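Local coordinates for mannosephosphate isomerase, putative (Archaeoglobus fulgidus, PDB 1ZX5), which probably catalyses the interconversion of D-mannose 6-phosphate and D-fructose 6-phosphate, as a zinc-dependent isomerase of the type 1 family, at residues Ile25-Lys29 with Gly30-Ser34; Leu252-Glu256 with Gly257-Leu261; Glu202-Lys205 with Lys206-Thr210; Val52-Gly56 with Gln57-Met61. All coordinates share one frame; numbering follows the deposited sequence. Where two conformers were deposited one is given.

Contact 1. Residues Ile25-Lys29 with Gly30-Ser34. With ACY (acetic acid), chain F.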
loop_
_atom_site.group_PDB
_atom_site.type_symbol
_atom_site.label_atom_id
_atom_site.label_comp_id
_atom_site.label_asym_id
_atom_site.label_seq_id
_atom_site.Cartn_x
_atom_site.Cartn_y
_atom_site.Cartn_z
ATOM N N ILE A 25 -3.688 -11.018 -9.173
ATOM C CA ILE A 25 -2.330 -11.019 -8.627
ATOM C C ILE A 25 -1.463 -12.166 -9.186
ATOM O O ILE A 25 -0.368 -11.909 -9.688
ATOM C CB ILE A 25 -2.324 -10.974 -7.087
ATOM C CG1 ILE A 25 -2.793 -9.583 -6.625
ATOM C CG2 ILE A 25 -0.908 -11.308 -6.547
ATOM C CD1 ILE A 25 -3.016 -9.468 -5.145
ATOM N N ALA A 26 -1.948 -13.405 -9.120
ATOM C CA ALA A 26 -1.181 -14.533 -9.661
ATOM C C ALA A 26 -0.812 -14.277 -11.124
ATOM O O ALA A 26 0.307 -14.571 -11.550
ATOM C CB ALA A 26 -1.947 -15.841 -9.523
ATOM N N LEU A 27 -1.747 -13.699 -11.878
ATOM C CA LEU A 27 -1.513 -13.384 -13.282
ATOM C C LEU A 27 -0.417 -12.332 -13.459
ATOM O O LEU A 27 0.437 -12.493 -14.326
ATOM C CB LEU A 27 -2.808 -12.966 -13.978
ATOM C CG LEU A 27 -2.825 -13.336 -15.464
ATOM C CD1 LEU A 27 -3.178 -14.828 -15.635
ATOM C CD2 LEU A 27 -3.796 -12.436 -16.252
ATOM N N LEU A 28 -0.424 -11.284 -12.631
ATOM C CA LEU A 28 0.695 -10.334 -12.592
ATOM C C LEU A 28 2.019 -11.053 -12.397
ATOM O O LEU A 28 3.000 -10.703 -13.035
ATOM C CB LEU A 28 0.532 -9.306 -11.469
ATOM C CG LEU A 28 -0.499 -8.193 -11.667
ATOM C CD1 LEU A 28 -0.559 -7.332 -10.427
ATOM C CD2 LEU A 28 -0.188 -7.378 -12.918
ATOM N N LYS A 29 2.030 -12.057 -11.519
ATOM C CA LYS A 29 3.246 -12.787 -11.172
ATOM C C LYS A 29 3.482 -14.016 -12.056
ATOM O O LYS A 29 4.292 -14.881 -11.704
ATOM C CB LYS A 29 3.234 -13.196 -9.690
ATOM C CG LYS A 29 2.905 -12.066 -8.712
ATOM C CD LYS A 29 3.945 -10.963 -8.746
ATOM C CE LYS A 29 3.665 -9.900 -7.694
ATOM N NZ LYS A 29 4.782 -8.901 -7.704
ATOM N N GLY A 30 2.764 -14.105 -13.178
ATOM C CA GLY A 30 3.049 -15.102 -14.212
ATOM C C GLY A 30 2.444 -16.485 -14.052
ATOM O O GLY A 30 2.912 -17.429 -14.689
ATOM N N PHE A 31 1.408 -16.639 -13.225
ATOM C CA PHE A 31 0.743 -17.945 -13.119
ATOM C C PHE A 31 -0.775 -17.841 -12.961
ATOM O O PHE A 31 -1.306 -16.759 -12.793
ATOM C CB PHE A 31 1.406 -18.856 -12.052
ATOM C CG PHE A 31 1.239 -18.377 -10.606
ATOM C CD1 PHE A 31 0.427 -19.084 -9.716
ATOM C CD2 PHE A 31 1.920 -17.257 -10.134
ATOM C CE1 PHE A 31 0.273 -18.667 -8.368
ATOM C CE2 PHE A 31 1.775 -16.829 -8.796
ATOM C CZ PHE A 31 0.949 -17.541 -7.913
ATOM N N ARG A 32 -1.471 -18.968 -13.057
ATOM C CA ARG A 32 -2.928 -18.999 -12.919
ATOM C C ARG A 32 -3.291 -19.562 -11.560
ATOM O O ARG A 32 -2.992 -20.715 -11.274
ATOM C CB ARG A 32 -3.554 -19.882 -13.996
ATOM C CG ARG A 32 -3.562 -19.281 -15.361
ATOM C CD ARG A 32 -4.244 -20.215 -16.371
ATOM N NE ARG A 32 -5.687 -20.343 -16.147
ATOM C CZ ARG A 32 -6.324 -21.500 -15.953
ATOM N NH1 ARG A 32 -5.653 -22.653 -15.947
ATOM N NH2 ARG A 32 -7.640 -21.509 -15.768
ATOM N N GLN A 33 -3.929 -18.743 -10.733
ATOM C CA GLN A 33 -4.384 -19.163 -9.411
ATOM C C GLN A 33 -5.427 -18.182 -8.904
ATOM O O GLN A 33 -5.162 -16.973 -8.826
ATOM C CB GLN A 33 -3.218 -19.204 -8.416
ATOM C CG GLN A 33 -3.584 -19.799 -7.047
ATOM C CD GLN A 33 -4.194 -21.170 -7.172
ATOM O OE1 GLN A 33 -3.577 -22.086 -7.716
ATOM N NE2 GLN A 33 -5.423 -21.322 -6.688
ATOM N N SER A 34 -6.602 -18.692 -8.551
ATOM C CA SER A 34 -7.585 -17.871 -7.830
ATOM C C SER A 34 -7.311 -17.882 -6.313
ATOM O O SER A 34 -6.578 -18.739 -5.812
ATOM C CB SER A 34 -9.013 -18.339 -8.121
ATOM O OG SER A 34 -9.141 -19.711 -7.825
HETATM C C ACY F . 7.569 -11.152 -6.866
HETATM O O ACY F . 7.375 -12.274 -7.409
HETATM O OXT ACY F . 6.671 -10.444 -6.374
HETATM C CH3 ACY F . 8.974 -10.632 -6.806
HETATM O O HOH W 1 -4.525 -14.519 -8.018
#

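Contact 2. Residues Leu252-Glu256 with Gly257-Leu261. With EDO (1,2-ethanediol), chain C.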
loop_
_atom_site.group_PDB
_atom_site.type_symbol
_atom_site.label_atom_id
_atom_site.label_comp_id
_atom_site.label_asym_id
_atom_site.label_seq_id
_atom_site.Cartn_x
_atom_site.Cartn_y
_atom_site.Cartn_z
ATOM N N LEU A 252 9.669 1.312 -6.793
ATOM C CA LEU A 252 9.035 1.481 -8.095
ATOM C C LEU A 252 8.127 0.296 -8.345
ATOM O O LEU A 252 8.521 -0.845 -8.110
ATOM C CB LEU A 252 10.094 1.524 -9.214
ATOM C CG LEU A 252 11.240 2.526 -9.095
ATOM C CD1 LEU A 252 12.274 2.274 -10.212
ATOM C CD2 LEU A 252 10.728 3.980 -9.129
ATOM N N TYR A 253 6.919 0.552 -8.835
ATOM C CA TYR A 253 6.044 -0.536 -9.252
ATOM C C TYR A 253 5.688 -0.353 -10.721
ATOM O O TYR A 253 5.202 0.710 -11.116
ATOM C CB TYR A 253 4.776 -0.619 -8.382
ATOM C CG TYR A 253 3.783 -1.616 -8.948
ATOM C CD1 TYR A 253 3.993 -2.996 -8.805
ATOM C CD2 TYR A 253 2.665 -1.186 -9.658
ATOM C CE1 TYR A 253 3.112 -3.925 -9.362
ATOM C CE2 TYR A 253 1.769 -2.095 -10.207
ATOM C CZ TYR A 253 2.000 -3.457 -10.063
ATOM O OH TYR A 253 1.121 -4.354 -10.623
ATOM N N ALA A 254 5.910 -1.390 -11.526
ATOM C CA ALA A 254 5.596 -1.331 -12.960
ATOM C C ALA A 254 4.118 -1.641 -13.191
ATOM O O ALA A 254 3.706 -2.793 -13.138
ATOM C CB ALA A 254 6.496 -2.304 -13.757
ATOM N N ALA A 255 3.325 -0.607 -13.410
ATOM C CA ALA A 255 1.878 -0.765 -13.568
ATOM C C ALA A 255 1.478 -1.193 -14.979
ATOM O O ALA A 255 0.586 -2.019 -15.140
ATOM C CB ALA A 255 1.154 0.532 -13.182
ATOM N N GLU A 256 2.118 -0.593 -15.988
ATOM C CA GLU A 256 1.905 -0.919 -17.403
ATOM C C GLU A 256 3.224 -0.810 -18.136
ATOM O O GLU A 256 3.947 0.168 -17.968
ATOM C CB GLU A 256 0.922 0.065 -18.080
ATOM C CG GLU A 256 -0.526 -0.058 -17.621
ATOM C CD GLU A 256 -1.413 1.082 -18.127
ATOM O OE1 GLU A 256 -1.163 1.606 -19.242
ATOM O OE2 GLU A 256 -2.366 1.449 -17.402
ATOM N N GLY A 257 3.524 -1.812 -18.958
ATOM C CA GLY A 257 4.643 -1.747 -19.882
ATOM C C GLY A 257 5.873 -2.450 -19.357
ATOM O O GLY A 257 5.880 -2.972 -18.244
ATOM N N TYR A 258 6.922 -2.443 -20.168
ATOM C CA TYR A 258 8.196 -3.055 -19.832
ATOM C C TYR A 258 9.237 -1.940 -19.730
ATOM O O TYR A 258 9.257 -1.053 -20.568
ATOM C CB TYR A 258 8.574 -4.039 -20.944
ATOM C CG TYR A 258 9.998 -4.549 -20.855
ATOM C CD1 TYR A 258 10.368 -5.441 -19.849
ATOM C CD2 TYR A 258 10.971 -4.127 -21.764
ATOM C CE1 TYR A 258 11.664 -5.910 -19.745
ATOM C CE2 TYR A 258 12.283 -4.600 -21.671
ATOM C CZ TYR A 258 12.614 -5.498 -20.661
ATOM O OH TYR A 258 13.899 -5.979 -20.545
ATOM N N PHE A 259 10.093 -1.996 -18.716
ATOM C CA PHE A 259 11.057 -0.914 -18.420
ATOM C C PHE A 259 12.490 -1.400 -18.373
ATOM O O PHE A 259 12.768 -2.403 -17.740
ATOM C CB PHE A 259 10.734 -0.252 -17.061
ATOM C CG PHE A 259 9.410 0.438 -17.043
ATOM C CD1 PHE A 259 9.306 1.785 -17.403
ATOM C CD2 PHE A 259 8.255 -0.268 -16.710
ATOM C CE1 PHE A 259 8.081 2.422 -17.424
ATOM C CE2 PHE A 259 7.019 0.370 -16.731
ATOM C CZ PHE A 259 6.935 1.715 -17.092
ATOM N N ILE A 260 13.392 -0.665 -19.014
ATOM C CA ILE A 260 14.834 -0.833 -18.791
ATOM C C ILE A 260 15.271 0.261 -17.810
ATOM O O ILE A 260 14.919 1.426 -17.979
ATOM C CB ILE A 260 15.636 -0.800 -20.127
ATOM C CG1 ILE A 260 15.193 -1.983 -21.012
ATOM C CG2 ILE A 260 17.159 -0.826 -19.869
ATOM C CD1 ILE A 260 15.637 -1.883 -22.452
ATOM N N LEU A 261 15.986 -0.140 -16.762
ATOM C CA LEU A 261 16.388 0.762 -15.689
ATOM C C LEU A 261 17.892 0.951 -15.778
ATOM O O LEU A 261 18.635 -0.025 -15.914
ATOM C CB LEU A 261 15.997 0.189 -14.307
ATOM C CG LEU A 261 14.566 -0.342 -14.049
ATOM C CD1 LEU A 261 14.398 -0.930 -12.631
ATOM C CD2 LEU A 261 13.517 0.729 -14.305
HETATM C C1 EDO C . -2.392 -2.856 -13.787
HETATM O O1 EDO C . -3.086 -4.107 -13.969
HETATM C C2 EDO C . -1.496 -2.932 -12.544
HETATM O O2 EDO C . -0.248 -3.554 -12.859
#

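Contact 3. Residues Glu202-Lys205 with Lys206-Thr210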
loop_
_atom_site.group_PDB
_atom_site.type_symbol
_atom_site.label_atom_id
_atom_site.label_comp_id
_atom_site.label_asym_id
_atom_site.label_seq_id
_atom_site.Cartn_x
_atom_site.Cartn_y
_atom_site.Cartn_z
ATOM N N GLU A 202 -15.503 -3.968 20.120
ATOM C CA GLU A 202 -14.948 -3.148 21.203
ATOM C C GLU A 202 -13.831 -2.223 20.722
ATOM O O GLU A 202 -13.716 -1.108 21.216
ATOM C CB GLU A 202 -14.457 -4.000 22.375
ATOM C CG GLU A 202 -15.575 -4.627 23.200
ATOM C CD GLU A 202 -16.478 -3.588 23.878
ATOM O OE1 GLU A 202 -15.960 -2.776 24.691
ATOM O OE2 GLU A 202 -17.708 -3.590 23.601
ATOM N N LYS A 203 -13.024 -2.698 19.766
ATOM C CA LYS A 203 -11.951 -1.913 19.172
ATOM C C LYS A 203 -12.511 -0.878 18.201
ATOM O O LYS A 203 -12.072 0.260 18.204
ATOM C CB LYS A 203 -10.927 -2.799 18.437
ATOM C CG LYS A 203 -10.329 -3.963 19.229
ATOM C CD LYS A 203 -9.484 -3.518 20.399
ATOM C CE LYS A 203 -8.837 -4.721 21.114
ATOM N NZ LYS A 203 -7.434 -4.947 20.622
ATOM N N VAL A 204 -13.461 -1.292 17.365
ATOM C CA VAL A 204 -14.161 -0.395 16.445
ATOM C C VAL A 204 -14.722 0.828 17.182
ATOM O O VAL A 204 -14.510 1.961 16.752
ATOM C CB VAL A 204 -15.311 -1.124 15.672
ATOM C CG1 VAL A 204 -16.160 -0.132 14.884
ATOM C CG2 VAL A 204 -14.746 -2.198 14.745
ATOM N N LYS A 205 -15.417 0.596 18.294
ATOM C CA LYS A 205 -16.038 1.677 19.067
ATOM C C LYS A 205 -15.034 2.730 19.538
ATOM O O LYS A 205 -15.333 3.916 19.565
ATOM C CB LYS A 205 -16.785 1.115 20.276
ATOM C CG LYS A 205 -18.062 0.373 19.933
ATOM C CD LYS A 205 -18.932 0.157 21.185
ATOM C CE LYS A 205 -18.272 -0.803 22.166
ATOM N NZ LYS A 205 -19.186 -1.214 23.288
ATOM N N LYS A 206 -13.841 2.281 19.896
ATOM C CA LYS A 206 -12.786 3.169 20.365
ATOM C C LYS A 206 -12.073 4.009 19.292
ATOM O O LYS A 206 -11.468 5.032 19.614
ATOM C CB LYS A 206 -11.779 2.353 21.168
ATOM C CG LYS A 206 -12.367 1.949 22.529
ATOM C CD LYS A 206 -11.430 1.049 23.285
ATOM C CE LYS A 206 -11.978 0.699 24.664
ATOM N NZ LYS A 206 -11.246 -0.508 25.175
ATOM N N VAL A 207 -12.142 3.595 18.026
ATOM C CA VAL A 207 -11.351 4.263 16.983
ATOM C C VAL A 207 -12.196 4.843 15.851
ATOM O O VAL A 207 -11.719 5.679 15.097
ATOM C CB VAL A 207 -10.230 3.334 16.396
ATOM C CG1 VAL A 207 -9.437 2.665 17.518
ATOM C CG2 VAL A 207 -10.812 2.276 15.463
ATOM N N LEU A 208 -13.445 4.400 15.738
ATOM C CA LEU A 208 -14.285 4.740 14.589
ATOM C C LEU A 208 -14.729 6.209 14.563
ATOM O O LEU A 208 -15.275 6.728 15.551
ATOM C CB LEU A 208 -15.506 3.814 14.508
ATOM C CG LEU A 208 -16.471 4.048 13.338
ATOM C CD1 LEU A 208 -15.781 3.784 11.988
ATOM C CD2 LEU A 208 -17.742 3.214 13.504
ATOM N N ASN A 209 -14.479 6.864 13.428
ATOM C CA ASN A 209 -15.059 8.178 13.137
ATOM C C ASN A 209 -16.505 7.980 12.671
ATOM O O ASN A 209 -16.754 7.472 11.572
ATOM C CB ASN A 209 -14.215 8.901 12.074
ATOM C CG ASN A 209 -14.650 10.357 11.834
ATOM O OD1 ASN A 209 -15.713 10.800 12.278
ATOM N ND2 ASN A 209 -13.822 11.096 11.106
ATOM N N THR A 210 -17.451 8.366 13.519
ATOM C CA THR A 210 -18.875 8.195 13.233
ATOM C C THR A 210 -19.504 9.399 12.524
ATOM O O THR A 210 -20.703 9.380 12.223
ATOM C CB THR A 210 -19.676 7.894 14.518
ATOM O OG1 THR A 210 -19.376 8.882 15.514
ATOM C CG2 THR A 210 -19.344 6.482 15.049
HETATM O O HOH W 2 -16.575 5.552 17.694
#

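Contact 4. Residues Val52-Gly56 with Gln57-Met61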
loop_
_atom_site.group_PDB
_atom_site.type_symbol
_atom_site.label_atom_id
_atom_site.label_comp_id
_atom_site.label_asym_id
_atom_site.label_seq_id
_atom_site.Cartn_x
_atom_site.Cartn_y
_atom_site.Cartn_z
ATOM N N VAL A 52 14.928 -10.559 -0.495
ATOM C CA VAL A 52 15.437 -9.776 -1.613
ATOM C C VAL A 52 16.746 -10.330 -2.188
ATOM O O VAL A 52 17.456 -11.095 -1.527
ATOM C CB VAL A 52 15.597 -8.268 -1.230
ATOM C CG1 VAL A 52 14.252 -7.669 -0.841
ATOM C CG2 VAL A 52 16.627 -8.076 -0.117
ATOM N N LEU A 53 17.038 -9.935 -3.428
ATOM C CA LEU A 53 18.318 -10.234 -4.072
ATOM C C LEU A 53 19.193 -8.986 -4.154
ATOM O O LEU A 53 18.861 -8.022 -4.864
ATOM C CB LEU A 53 18.103 -10.768 -5.494
ATOM C CG LEU A 53 17.589 -12.189 -5.715
ATOM C CD1 LEU A 53 16.894 -12.277 -7.082
ATOM C CD2 LEU A 53 18.718 -13.211 -5.582
ATOM N N VAL A 54 20.308 -9.018 -3.433
ATOM C CA VAL A 54 21.296 -7.948 -3.505
ATOM C C VAL A 54 22.551 -8.433 -4.254
ATOM O O VAL A 54 23.325 -9.243 -3.726
ATOM C CB VAL A 54 21.645 -7.385 -2.102
ATOM C CG1 VAL A 54 22.782 -6.362 -2.202
ATOM C CG2 VAL A 54 20.414 -6.753 -1.464
ATOM N N LYS A 55 22.730 -7.936 -5.486
ATOM C CA LYS A 55 23.816 -8.383 -6.381
ATOM C C LYS A 55 23.811 -9.917 -6.581
ATOM O O LYS A 55 24.868 -10.557 -6.650
ATOM C CB LYS A 55 25.194 -7.889 -5.878
ATOM C CG LYS A 55 25.501 -6.401 -6.147
ATOM C CD LYS A 55 26.451 -5.830 -5.075
ATOM C CE LYS A 55 27.305 -4.663 -5.602
ATOM N NZ LYS A 55 26.606 -3.342 -5.583
ATOM N N GLY A 56 22.616 -10.501 -6.653
ATOM C CA GLY A 56 22.495 -11.941 -6.842
ATOM C C GLY A 56 22.395 -12.822 -5.600
ATOM O O GLY A 56 22.075 -14.014 -5.727
ATOM N N GLN A 57 22.654 -12.257 -4.417
ATOM C CA GLN A 57 22.535 -13.008 -3.155
ATOM C C GLN A 57 21.248 -12.696 -2.384
ATOM O O GLN A 57 20.765 -11.557 -2.378
ATOM C CB GLN A 57 23.756 -12.805 -2.253
ATOM C CG GLN A 57 24.973 -13.620 -2.662
ATOM C CD GLN A 57 25.717 -13.006 -3.827
ATOM O OE1 GLN A 57 25.629 -11.798 -4.068
ATOM N NE2 GLN A 57 26.454 -13.836 -4.563
ATOM N N GLN A 58 20.725 -13.723 -1.717
ATOM C CA GLN A 58 19.418 -13.673 -1.076
ATOM C C GLN A 58 19.471 -13.343 0.422
ATOM O O GLN A 58 20.253 -13.930 1.161
ATOM C CB GLN A 58 18.719 -15.011 -1.322
ATOM C CG GLN A 58 17.384 -15.165 -0.662
ATOM C CD GLN A 58 16.702 -16.461 -1.041
ATOM O OE1 GLN A 58 16.397 -17.292 -0.177
ATOM N NE2 GLN A 58 16.455 -16.646 -2.341
ATOM N N LEU A 59 18.640 -12.386 0.847
ATOM C CA LEU A 59 18.450 -12.061 2.274
ATOM C C LEU A 59 17.073 -11.435 2.550
ATOM O O LEU A 59 16.363 -11.018 1.631
ATOM C CB LEU A 59 19.571 -11.160 2.819
ATOM C CG LEU A 59 19.696 -9.696 2.369
ATOM C CD1 LEU A 59 20.485 -8.889 3.389
ATOM C CD2 LEU A 59 20.348 -9.593 0.992
ATOM N N SER A 60 16.713 -11.375 3.824
ATOM C CA SER A 60 15.427 -10.851 4.242
ATOM C C SER A 60 15.456 -9.324 4.290
ATOM O O SER A 60 16.507 -8.748 4.565
ATOM C CB SER A 60 15.070 -11.445 5.609
ATOM O OG SER A 60 14.161 -10.643 6.328
HETATM N N MSE A 61 14.306 -8.682 4.041
HETATM C CA MSE A 61 14.174 -7.219 4.152
HETATM C C MSE A 61 14.546 -6.740 5.535
HETATM O O MSE A 61 14.979 -5.599 5.718
HETATM C CB MSE A 61 12.737 -6.751 3.890
HETATM C CG MSE A 61 12.398 -6.450 2.471
HETATM SE SE MSE A 61 13.537 -5.065 1.698
HETATM C CE MSE A 61 13.112 -3.552 2.796
#

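Contact 1. Residues Ile25-Lys29 with Gly30-Ser34
A26 and L27, in the last turn of helix 24-28, hand their carbonyls to the chain that turns back past them, in a Schellman motif. F31 N reaches A26 O at 2.9 Å, almost straight (172°), and G30 N reaches L27 O at 3.1 Å. G30 is the C' residue, with positive phi, where a CB would collide with K29 O. A water accepts from A26 N at 3.0 Å and donates to Q33 O, further along the chain, at 2.7 Å.

The apolar part is a CH-pi contact. A26 CB sits over the centre of the F31 ring, 3.7 Å from the centroid, while K29 O lies at the ring edge, in plane. F31 is folded back over the helix end because its CG stands between backbone N and carbonyl carbon (chi1 68°). Q33 CB lies 3.8 Å from A26 CB.

The charged end leaves another way: K29 NZ meets OXT of an acetate, probably from the crystallisation liquor, at 2.8 Å, and forms a salt bridge with E41 and a hydrogen bond to G272 O. Thus backbone N-H groups of F31 and G30 take the carbonyls of A26 and L27, while K29 bridges to neighbouring parts of the fold.

Contact 2. Residues Leu252-Glu256 with Gly257-Leu261
F259 reaches back to A254 and E256, across the turn that carries the chain from strand 250-256 into strand 259-262. The two strands belong to different antiparallel sheets of the C-terminal cupin domain, so this is a crossing from sheet to sheet. Strand 250-256 ends in a classic beta bulge, A255 and E256 both facing K292 on strand 291-298.

Take the phenylalanine from its root. CB is directed toward 252-256, and with CG beside the backbone N (chi1 -64°) the ring extends into the angle between the strands. CD2 meets the methyl first, 4.0 Å from A254 CB. CE2 keeps that contact and comes within 3.3 Å of E256 O; CZ follows at 3.5 Å from E256 O. Outside the turn the same side chain touches S288 and I293.

The turn depends on G257, where a CB would be jammed against E256 O. E256 sends its extended chain away to Y165 OH, with a long, weak ion pair to R290.

On the other side of strand 250-256, Y253 has CG anti to its backbone N (chi1 172°) and holds an ethanediol, probably from the crystallisation liquor, at its ring edge: Y253 OH donates to EDO O2 at 2.7 Å. A phenylalanine here lacks that donor, and the diol would probably be held more loosely, by A255 O and W24 alone. EDO O2 in turn donates to A255 O at 2.9 Å.

Contact 3. Residues Glu202-Lys205 with Lys206-Thr210
E202 meets K206 one turn further on: its carbonyl O lies 3.6 Å from K206 CG, alongside the extended lysine chain. The carboxylate serves the other neighbour. K205 bends at chi3 (-67°) and brings NZ to E202 OE2 at 2.8 Å, a salt bridge on the syn side but tilted out of the carboxylate plane. K206 NZ stays near the same acid without touching it, so two lysines may both help keep the glutamate ionised.

At K203 the helix is already slackening. Its carbonyl O receives weak bonds from K206 N and V207 N, and both methyls of V207 approach it from the same side, CG1 and CG2 each 3.6 Å from K203 O. The amine of K203 goes off to a salt bridge with E112.

V204 carries the firmer grip. Its O accepts two N-H groups, V207 N at 3.1 Å and L208 N at 2.8 Å. The side chains of V204 and L208 then run alongside each other in the same direction, with V204 CG1 4.0 Å from L208 CD2.

K205 closes the walk with its carbonyl: a water donates to K205 O and to L208 O, bridging the helix end where the chain departs.

All this is the C-terminal end of helix 201-207, on the surface. V204 and V207 rest on Y194 of strand 194-195, V204 and L208 share F196, and K205 and L208 reach across to helix 139-146, at I139, E143 and L142.

Contact 4. Residues Val52-Gly56 with Gln57-Met61
V52 places its two methyls on different partners: CG1, anti to the carbonyl carbon (chi1 -61°), meets M61, while CG2 turns to L59. L59 in turn has CG between its backbone N and carbonyl carbon (chi1 70°), which swings CD2 back over the first strand, 3.8 Å from V54 CG2 and 4.2 Å from V52 CG2. The selenium of M61, a selenomethionine, lies 3.7 Å from V52 CG1, the two side chains crossing at about a right angle.

The frame is a tight beta hairpin. V52 and L59 form a hydrogen-bonded pair, V52 N to L59 O at 2.6 Å and L59 N to V52 O at 3.0 Å; V54 and Q57 form another around a type I' turn whose corner residues, K55 and G56, both have positive phi. L53 pairs with Q58 between them, on the other face.

With only an alanine methyl at V52, a gap is likely to open beside L59 CD2 and the M61 selenium, their contacts with the valine lost. Since V54 and L59 pack on L64 of helix 61-73, and S60 OG caps that helix at I62 N, the chemistry implies a hairpin joined to the helix it leads into by both apolar and polar contacts.

From the N terminus the order is contact 1, contact 4, contact 3, contact 2. Each closes its own short turn before the next opens, so none nest and none cross. Contact 1 ends helix 24-28 ahead of strand 36-41; contact 4 is the hairpin before helix 61-73; contact 3 finishes helix 201-207; contact 2 joins two sheets of the cupin domain. Only contacts 1 and 2 touch, L28 CD1 packing 3.4 Å from Y253 OH, which ties the N-terminal catalytic region to the C-terminal domain. Contact 4 stays about 11 Å from contact 2 at the nearest atoms, and contact 3 lies across the chain's centre from contacts 2 and 4.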